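Protein yxeP (Bacillus subtilis, PDB 1YSJ) probably catalyses the deacetylation of N-acetylcysteine to cysteine and acetate as a dinuclear metal hydrolase of the M20 peptidase family. Local coordinates at residues K28-R33 / T134-N139; V363-N368 / L385-Q390; G231-G236 / A271-T276. The protein carries 1 engineered substitution. One frame throughout, in Å; residues are numbered along the deposited sequence.

Followed from the N terminus, the three contacts come in series, each closing before the next opens, so none nests or crosses. Contact 1 closes the widest loop, bringing the N-terminal helix 28-43 to the end of helix 124-139. Contact 3 closes a loop in the domain of the four-stranded antiparallel sheet, helix 226-237 lying against strand 270-278. Contact 2 closes the shortest, joining strand 360-366 of the mixed sheet to the C-terminal helix 384-402. Contacts 1 and 2 meet, with a probable hydrogen bond of 2.9 Å from Thr134 OG1 to Ser389 O; contact 3 stands apart, its centre about 41 Å from that of contact 2.

Contact 1: K28-R33 / T134-N139; sequences KAFHTR and TAMLLN
Phe30 and Met136 sit at the nearest point of two roughly antiparallel helices, their CA atoms 9.4 Å apart. The axes of segments 28-33 and 134-139 approach to 12.1 Å and make an angle of 146° between their directions. At such a spacing the helices meet through long side chains rather than through their backbones. Phe30 has CG anti to its own nitrogen (chi1 -178°), which sends the ring out toward helix 124-139. There the ring is met in two ways: Met136 CB lies at the edge, 3.8 Å from Phe30 CE1, while Leu137 comes in obliquely, its CD2 4.2 Å from the ring centroid in an off-centre CH-pi contact. The selenium of Met136, which is selenomethionine in the crystal, lies 5.3 Å from that centroid in an oblique Met-aromatic contact. Beyond the ring, the extended Met136 chain reaches Arg33, also drawn out straight, and the two side chains cross. The selenium stands 3.8 Å above the plane of the Arg33 guanidinium, over its centre, and Met136 CE lies 3.7 Å from Arg33 NH2 over the same flat group. Arg33 NH2 finds its charged partner in Glu65, a salt bridge that probably helps to fix the guanidinium under the methionine. An alanine at Phe30 is likely to open a gap between the helices, depriving Leu137 CD2 of its ring and Met136 CB of the edge it rests on. The contact lies away from the nickel sites and is plain packing between the N-terminal helix and the end of the helix that starts at the metal ligand His124. Its chemistry is probably largely dispersive, with some polarisation of the selenium by the cation likely, and the charge of that cation is answered by an acid outside the pair.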
loop_
_atom_site.group_PDB
_atom_site.type_symbol
_atom_site.label_atom_id
_atom_site.label_comp_id
_atom_site.label_asym_id
_atom_site.label_seq_id
_atom_site.Cartn_x
_atom_site.Cartn_y
_atom_site.Cartn_z
ATOM N N LYS A 28 -16.696 0.171 55.312
ATOM C CA LYS A 28 -17.669 -0.052 54.245
ATOM C C LYS A 28 -18.126 1.264 53.618
ATOM O O LYS A 28 -18.374 1.327 52.414
ATOM C CB LYS A 28 -18.865 -0.855 54.759
ATOM C CG LYS A 28 -19.651 -1.570 53.661
ATOM C CD LYS A 28 -20.675 -2.539 54.241
ATOM C CE LYS A 28 -20.016 -3.781 54.832
ATOM N NZ LYS A 28 -21.008 -4.681 55.475
ATOM N N ALA A 29 -18.224 2.309 54.439
ATOM C CA ALA A 29 -18.609 3.640 53.973
ATOM C C ALA A 29 -17.563 4.243 53.034
ATOM O O ALA A 29 -17.913 4.850 52.019
ATOM C CB ALA A 29 -18.868 4.566 55.152
ATOM N N PHE A 30 -16.288 4.065 53.377
ATOM C CA PHE A 30 -15.183 4.554 52.553
ATOM C C PHE A 30 -15.046 3.759 51.258
ATOM O O PHE A 30 -14.750 4.335 50.213
ATOM C CB PHE A 30 -13.860 4.546 53.328
ATOM C CG PHE A 30 -12.692 5.092 52.547
ATOM C CD1 PHE A 30 -12.569 6.459 52.317
ATOM C CD2 PHE A 30 -11.716 4.236 52.038
ATOM C CE1 PHE A 30 -11.489 6.971 51.589
ATOM C CE2 PHE A 30 -10.630 4.739 51.306
ATOM C CZ PHE A 30 -10.518 6.108 51.082
ATOM N N HIS A 31 -15.266 2.447 51.332
ATOM C CA HIS A 31 -15.175 1.581 50.154
ATOM C C HIS A 31 -16.268 1.890 49.125
ATOM O O HIS A 31 -15.972 2.053 47.940
ATOM C CB HIS A 31 -15.181 0.098 50.550
ATOM C CG HIS A 31 -14.973 -0.841 49.399
ATOM N ND1 HIS A 31 -14.107 -0.569 48.359
ATOM C CD2 HIS A 31 -15.507 -2.058 49.133
ATOM C CE1 HIS A 31 -14.125 -1.572 47.498
ATOM N NE2 HIS A 31 -14.967 -2.488 47.945
ATOM N N THR A 32 -17.516 1.979 49.591
ATOM C CA THR A 32 -18.661 2.378 48.759
ATOM C C THR A 32 -18.420 3.737 48.089
ATOM O O THR A 32 -18.798 3.948 46.935
ATOM C CB THR A 32 -19.968 2.416 49.591
ATOM O OG1 THR A 32 -20.243 1.105 50.101
ATOM C CG2 THR A 32 -21.156 2.881 48.753
ATOM N N ARG A 33 -17.775 4.641 48.822
ATOM C CA ARG A 33 -17.399 5.955 48.308
ATOM C C ARG A 33 -16.382 5.844 47.167
ATOM O O ARG A 33 -16.408 6.645 46.230
ATOM C CB ARG A 33 -16.842 6.814 49.446
ATOM C CG ARG A 33 -16.565 8.259 49.078
ATOM C CD ARG A 33 -15.980 9.016 50.254
ATOM N NE ARG A 33 -15.865 10.440 49.958
ATOM C CZ ARG A 33 -15.503 11.367 50.837
ATOM N NH1 ARG A 33 -15.214 11.032 52.088
ATOM N NH2 ARG A 33 -15.435 12.636 50.461
ATOM N N THR A 134 -6.310 7.027 48.072
ATOM C CA THR A 134 -4.991 7.232 48.671
ATOM C C THR A 134 -4.867 8.626 49.279
ATOM O O THR A 134 -4.431 8.774 50.425
ATOM C CB THR A 134 -3.865 7.011 47.634
ATOM O OG1 THR A 134 -3.929 5.671 47.143
ATOM C CG2 THR A 134 -2.487 7.238 48.256
ATOM N N ALA A 135 -5.265 9.640 48.510
ATOM C CA ALA A 135 -5.211 11.028 48.962
ATOM C C ALA A 135 -6.076 11.239 50.204
ATOM O O ALA A 135 -5.658 11.905 51.153
ATOM C CB ALA A 135 -5.620 11.973 47.839
HETATM N N MSE A 136 -7.266 10.641 50.202
HETATM C CA MSE A 136 -8.186 10.732 51.336
HETATM C C MSE A 136 -7.639 10.077 52.603
HETATM O O MSE A 136 -7.789 10.626 53.695
HETATM C CB MSE A 136 -9.555 10.157 50.970
HETATM C CG MSE A 136 -10.334 11.048 50.017
HETATM SE SE MSE A 136 -12.030 10.297 49.425
HETATM C CE MSE A 136 -12.589 11.740 48.217
ATOM N N LEU A 137 -7.002 8.916 52.452
ATOM C CA LEU A 137 -6.381 8.215 53.578
ATOM C C LEU A 137 -5.171 8.974 54.116
ATOM O O LEU A 137 -4.951 9.024 55.326
ATOM C CB LEU A 137 -5.947 6.799 53.180
ATOM C CG LEU A 137 -6.973 5.746 52.749
ATOM C CD1 LEU A 137 -6.241 4.509 52.267
ATOM C CD2 LEU A 137 -7.955 5.391 53.865
ATOM N N LEU A 138 -4.383 9.548 53.211
ATOM C CA LEU A 138 -3.174 10.268 53.598
ATOM C C LEU A 138 -3.502 11.624 54.204
ATOM O O LEU A 138 -2.732 12.151 55.009
ATOM C CB LEU A 138 -2.219 10.420 52.411
ATOM C CG LEU A 138 -1.387 9.188 52.037
ATOM C CD1 LEU A 138 -0.587 9.449 50.762
ATOM C CD2 LEU A 138 -0.464 8.783 53.172
ATOM N N ASN A 139 -4.652 12.170 53.812
ATOM C CA ASN A 139 -5.191 13.406 54.379
ATOM C C ASN A 139 -5.418 13.319 55.893
ATOM O O ASN A 139 -5.374 14.334 56.591
ATOM C CB ASN A 139 -6.496 13.777 53.659
ATOM C CG ASN A 139 -7.063 15.112 54.108
ATOM O OD1 ASN A 139 -6.356 16.120 54.147
ATOM N ND2 ASN A 139 -8.352 15.125 54.444
#

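Contact 2: V363-N368 / L385-Q390; sequences VWMGTN and LTVASQ
The packing of Met365 against Val387 and Ala388 belongs to the alpha/beta catalytic domain of the M20 peptidases, where a central sheet is flanked by helices. Strand 360-366 lies within the mixed sheet, between strands 175-184 and 191-194, and helix 384-402 covers it where Met365 faces Ala388, their CA atoms 6.9 Å apart. Met365, present as selenomethionine, makes all the close contacts from the strand. Its chain leaves with CG anti to the backbone nitrogen (chi1 -171°) and then bends at both following torsions, which lays the end of the side chain against Ala388. The selenium rests against two neighbours on the helix, 3.7 Å from Val387 CG1 and 3.8 Å from Ala388 CB. The terminal methyl goes on to the helix backbone, with Met365 CE 3.8 Å from Ala388 CA, an approach that the small alanine permits. Phe126 of helix 124-139 and Ile192 of the adjacent strand also touch Met365, completing a buried apolar setting.

The main chain of Met365 is hydrogen-bonded to His182, a nickel ligand, and its side chain lies about 11 Å from a bound nickel ion, so the contact lies near the site without being part of it. The loop between the two segments carries His374, a ligand of the other nickel. Such an arrangement, a helix packed on a sheet whose strand ends and loops supply metal ligands, is typical of dinuclear metallopeptidases of this family.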
loop_
_atom_site.group_PDB
_atom_site.type_symbol
_atom_site.label_atom_id
_atom_site.label_comp_id
_atom_site.label_asym_id
_atom_site.label_seq_id
_atom_site.Cartn_x
_atom_site.Cartn_y
_atom_site.Cartn_z
ATOM N N VAL A 363 3.910 -0.319 39.353
ATOM C CA VAL A 363 3.505 -1.677 39.737
ATOM C C VAL A 363 2.239 -2.174 39.030
ATOM O O VAL A 363 1.408 -1.374 38.584
ATOM C CB VAL A 363 3.317 -1.818 41.273
ATOM C CG1 VAL A 363 4.626 -1.581 41.999
ATOM C CG2 VAL A 363 2.223 -0.878 41.791
ATOM N N TRP A 364 2.104 -3.499 38.937
ATOM C CA TRP A 364 0.850 -4.118 38.519
ATOM C C TRP A 364 -0.092 -4.204 39.713
ATOM O O TRP A 364 0.306 -4.648 40.790
ATOM C CB TRP A 364 1.061 -5.533 37.967
ATOM C CG TRP A 364 1.913 -5.683 36.720
ATOM C CD1 TRP A 364 2.795 -6.698 36.459
ATOM C CD2 TRP A 364 1.946 -4.823 35.563
ATOM N NE1 TRP A 364 3.377 -6.522 35.226
ATOM C CE2 TRP A 364 2.879 -5.381 34.655
ATOM C CE3 TRP A 364 1.285 -3.641 35.209
ATOM C CZ2 TRP A 364 3.163 -4.798 33.415
ATOM C CZ3 TRP A 364 1.573 -3.057 33.976
ATOM C CH2 TRP A 364 2.505 -3.638 33.096
HETATM N N MSE A 365 -1.338 -3.782 39.520
HETATM C CA MSE A 365 -2.371 -3.962 40.531
HETATM C C MSE A 365 -3.312 -5.087 40.095
HETATM O O MSE A 365 -4.050 -4.941 39.117
HETATM C CB MSE A 365 -3.142 -2.654 40.741
HETATM C CG MSE A 365 -4.116 -2.649 41.930
HETATM SE SE MSE A 365 -3.300 -3.032 43.678
HETATM C CE MSE A 365 -1.878 -1.638 43.717
ATOM N N GLY A 366 -3.275 -6.209 40.810
ATOM C CA GLY A 366 -4.167 -7.332 40.529
ATOM C C GLY A 366 -5.623 -6.916 40.625
ATOM O O GLY A 366 -6.026 -6.285 41.602
ATOM N N THR A 367 -6.409 -7.247 39.604
ATOM C CA THR A 367 -7.826 -6.865 39.581
ATOM C C THR A 367 -8.771 -8.001 39.203
ATOM O O THR A 367 -9.969 -7.779 39.061
ATOM C CB THR A 367 -8.104 -5.654 38.649
ATOM O OG1 THR A 367 -7.525 -5.893 37.360
ATOM C CG2 THR A 367 -7.540 -4.360 39.241
ATOM N N ASN A 368 -8.232 -9.210 39.041
ATOM C CA ASN A 368 -9.040 -10.389 38.736
ATOM C C ASN A 368 -10.074 -10.108 37.634
ATOM O O ASN A 368 -11.285 -10.210 37.854
ATOM C CB ASN A 368 -9.699 -10.923 40.022
ATOM C CG ASN A 368 -10.586 -12.142 39.784
ATOM O OD1 ASN A 368 -11.711 -12.203 40.286
ATOM N ND2 ASN A 368 -10.086 -13.114 39.020
ATOM N N LEU A 385 -10.007 -1.763 44.787
ATOM C CA LEU A 385 -10.053 -0.347 45.150
ATOM C C LEU A 385 -9.561 -0.101 46.571
ATOM O O LEU A 385 -8.887 0.891 46.837
ATOM C CB LEU A 385 -11.464 0.210 44.977
ATOM C CG LEU A 385 -11.901 0.576 43.557
ATOM C CD1 LEU A 385 -13.429 0.667 43.475
ATOM C CD2 LEU A 385 -11.247 1.880 43.101
ATOM N N THR A 386 -9.907 -1.010 47.476
ATOM C CA THR A 386 -9.364 -0.995 48.831
ATOM C C THR A 386 -7.858 -1.272 48.778
ATOM O O THR A 386 -7.059 -0.493 49.305
ATOM C CB THR A 386 -10.089 -2.023 49.729
ATOM O OG1 THR A 386 -11.489 -1.727 49.742
ATOM C CG2 THR A 386 -9.555 -1.993 51.161
ATOM N N VAL A 387 -7.486 -2.362 48.109
ATOM C CA VAL A 387 -6.087 -2.774 47.982
ATOM C C VAL A 387 -5.200 -1.625 47.513
ATOM O O VAL A 387 -4.222 -1.280 48.179
ATOM C CB VAL A 387 -5.915 -3.985 47.017
ATOM C CG1 VAL A 387 -4.453 -4.420 46.952
ATOM C CG2 VAL A 387 -6.801 -5.163 47.451
ATOM N N ALA A 388 -5.562 -1.033 46.379
ATOM C CA ALA A 388 -4.731 -0.039 45.714
ATOM C C ALA A 388 -4.633 1.277 46.481
ATOM O O ALA A 388 -3.558 1.877 46.554
ATOM C CB ALA A 388 -5.236 0.200 44.292
ATOM N N SER A 389 -5.752 1.731 47.043
ATOM C CA SER A 389 -5.763 2.990 47.791
ATOM C C SER A 389 -4.885 2.881 49.035
ATOM O O SER A 389 -4.082 3.779 49.316
ATOM C CB SER A 389 -7.191 3.424 48.145
ATOM O OG SER A 389 -7.901 2.389 48.797
ATOM N N GLN A 390 -5.025 1.761 49.743
ATOM C CA GLN A 390 -4.230 1.461 50.935
ATOM C C GLN A 390 -2.751 1.248 50.611
ATOM O O GLN A 390 -1.878 1.710 51.354
ATOM C CB GLN A 390 -4.774 0.221 51.652
ATOM C CG GLN A 390 -6.187 0.350 52.202
ATOM C CD GLN A 390 -6.596 -0.840 53.068
ATOM O OE1 GLN A 390 -7.473 -0.722 53.928
ATOM N NE2 GLN A 390 -5.957 -1.986 52.851
#

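Contact 3: G231-G236 / A271-T276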
loop_
_atom_site.group_PDB
_atom_site.type_symbol
_atom_site.label_atom_id
_atom_site.label_comp_id
_atom_site.label_asym_id
_atom_site.label_seq_id
_atom_site.Cartn_x
_atom_site.Cartn_y
_atom_site.Cartn_z
ATOM N N GLY A 231 10.180 -6.349 -0.618
ATOM C CA GLY A 231 9.878 -7.717 -0.179
ATOM C C GLY A 231 10.969 -8.368 0.655
ATOM O O GLY A 231 10.682 -9.071 1.626
ATOM N N GLN A 232 12.221 -8.135 0.271
ATOM C CA GLN A 232 13.380 -8.704 0.961
ATOM C C GLN A 232 13.634 -7.986 2.282
ATOM O O GLN A 232 14.062 -8.603 3.261
ATOM C CB GLN A 232 14.632 -8.603 0.084
ATOM C CG GLN A 232 14.565 -9.349 -1.235
ATOM C CD GLN A 232 15.363 -10.630 -1.226
ATOM O OE1 GLN A 232 15.129 -11.517 -0.407
ATOM N NE2 GLN A 232 16.313 -10.737 -2.143
ATOM N N ILE A 233 13.374 -6.680 2.292
ATOM C CA ILE A 233 13.545 -5.848 3.482
ATOM C C ILE A 233 12.527 -6.220 4.561
ATOM O O ILE A 233 12.849 -6.217 5.744
ATOM C CB ILE A 233 13.485 -4.337 3.131
ATOM C CG1 ILE A 233 14.723 -3.943 2.319
ATOM C CG2 ILE A 233 13.400 -3.478 4.393
ATOM C CD1 ILE A 233 14.598 -2.643 1.562
ATOM N N ILE A 234 11.308 -6.557 4.143
ATOM C CA ILE A 234 10.292 -7.087 5.054
ATOM C C ILE A 234 10.799 -8.362 5.740
ATOM O O ILE A 234 10.700 -8.504 6.960
ATOM C CB ILE A 234 8.954 -7.371 4.317
ATOM C CG1 ILE A 234 8.274 -6.061 3.908
ATOM C CG2 ILE A 234 8.012 -8.223 5.185
ATOM C CD1 ILE A 234 7.212 -6.227 2.833
ATOM N N SER A 235 11.352 -9.275 4.946
ATOM C CA SER A 235 11.860 -10.545 5.452
ATOM C C SER A 235 13.135 -10.343 6.268
ATOM O O SER A 235 13.414 -11.109 7.193
ATOM C CB SER A 235 12.118 -11.511 4.297
ATOM O OG SER A 235 10.989 -11.593 3.442
ATOM N N GLY A 236 13.899 -9.311 5.917
ATOM C CA GLY A 236 15.130 -8.972 6.624
ATOM C C GLY A 236 14.878 -8.328 7.976
ATOM O O GLY A 236 15.551 -8.650 8.954
ATOM N N ALA A 271 8.241 2.356 -3.134
ATOM C CA ALA A 271 7.591 1.473 -2.178
ATOM C C ALA A 271 7.846 2.032 -0.779
ATOM O O ALA A 271 8.986 2.333 -0.424
ATOM C CB ALA A 271 8.127 0.057 -2.304
ATOM N N GLU A 272 6.782 2.197 0.001
ATOM C CA GLU A 272 6.926 2.663 1.378
ATOM C C GLU A 272 6.405 1.661 2.399
ATOM O O GLU A 272 5.471 0.904 2.132
ATOM C CB GLU A 272 6.298 4.053 1.587
ATOM C CG GLU A 272 4.775 4.120 1.461
ATOM C CD GLU A 272 4.207 5.508 1.753
ATOM O OE1 GLU A 272 4.994 6.470 1.898
ATOM O OE2 GLU A 272 2.966 5.636 1.836
HETATM N N MSE A 273 7.043 1.651 3.565
HETATM C CA MSE A 273 6.588 0.846 4.688
HETATM C C MSE A 273 6.803 1.575 6.008
HETATM O O MSE A 273 7.714 2.399 6.135
HETATM C CB MSE A 273 7.270 -0.528 4.701
HETATM C CG MSE A 273 8.761 -0.518 5.002
HETATM SE SE MSE A 273 9.572 -2.273 4.706
HETATM C CE MSE A 273 9.607 -2.254 2.779
ATOM N N GLU A 274 5.945 1.289 6.979
ATOM C CA GLU A 274 6.112 1.834 8.319
ATOM C C GLU A 274 5.693 0.836 9.387
ATOM O O GLU A 274 5.030 -0.158 9.094
ATOM C CB GLU A 274 5.411 3.199 8.479
ATOM C CG GLU A 274 3.885 3.186 8.502
ATOM C CD GLU A 274 3.284 4.554 8.840
ATOM O OE1 GLU A 274 2.178 4.859 8.342
ATOM O OE2 GLU A 274 3.911 5.325 9.606
ATOM N N GLY A 275 6.107 1.102 10.620
ATOM C CA GLY A 275 5.814 0.223 11.741
ATOM C C GLY A 275 6.465 0.679 13.031
ATOM O O GLY A 275 6.908 1.827 13.152
ATOM N N THR A 276 6.531 -0.234 13.992
ATOM C CA THR A 276 7.054 0.077 15.312
ATOM C C THR A 276 8.176 -0.861 15.723
ATOM O O THR A 276 8.219 -2.022 15.316
ATOM C CB THR A 276 5.960 0.021 16.403
ATOM O OG1 THR A 276 5.212 -1.192 16.264
ATOM C CG2 THR A 276 5.022 1.200 16.290
#
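Helix segment 231-236 lies over strand segment 271-276, and the nearest CA atoms, those of Ile234 and Met273, are 8.8 Å apart. Met273, a selenomethionine here, bridges that distance. Its CG sits between the backbone nitrogen and the carbonyl carbon (chi1 68°), and the chain then runs out toward the helix before bending at its last torsion. The selenium meets two successive isoleucines: Ile233 CG2 at 4.0 Å and Ile234 CG1 at 4.1 Å from Met273 SE. The bend brings the methyl alongside the second of them, Met273 CE being 4.2 Å from Ile234 CG1. Both isoleucines cross the methionine at a slant, presenting different branches: the gamma methyl of Ile233 and the gamma methylene of Ile234. All three side chains are buried. Ala230 of the same helix, Ile208 and Val258 of the two neighbouring strands also touch Met273, while Ile233 packs on Ile299 of helix 282-302.

Along the strand Met273 alternates with Glu272 and Glu274, both of which form salt bridges with Arg257. The second subunit is close by: Gln232 packs on Ser235 of that subunit, and Ser235 on its Gln232, while its Trp264 touches Glu274 and Thr276. Four antiparallel strands in the order 2-3-1-4, with helices after the first and third, give the ferredoxin-like alpha/beta sandwich characteristic of the M20 dimerisation domain, and this contact is part of its helix-on-sheet core.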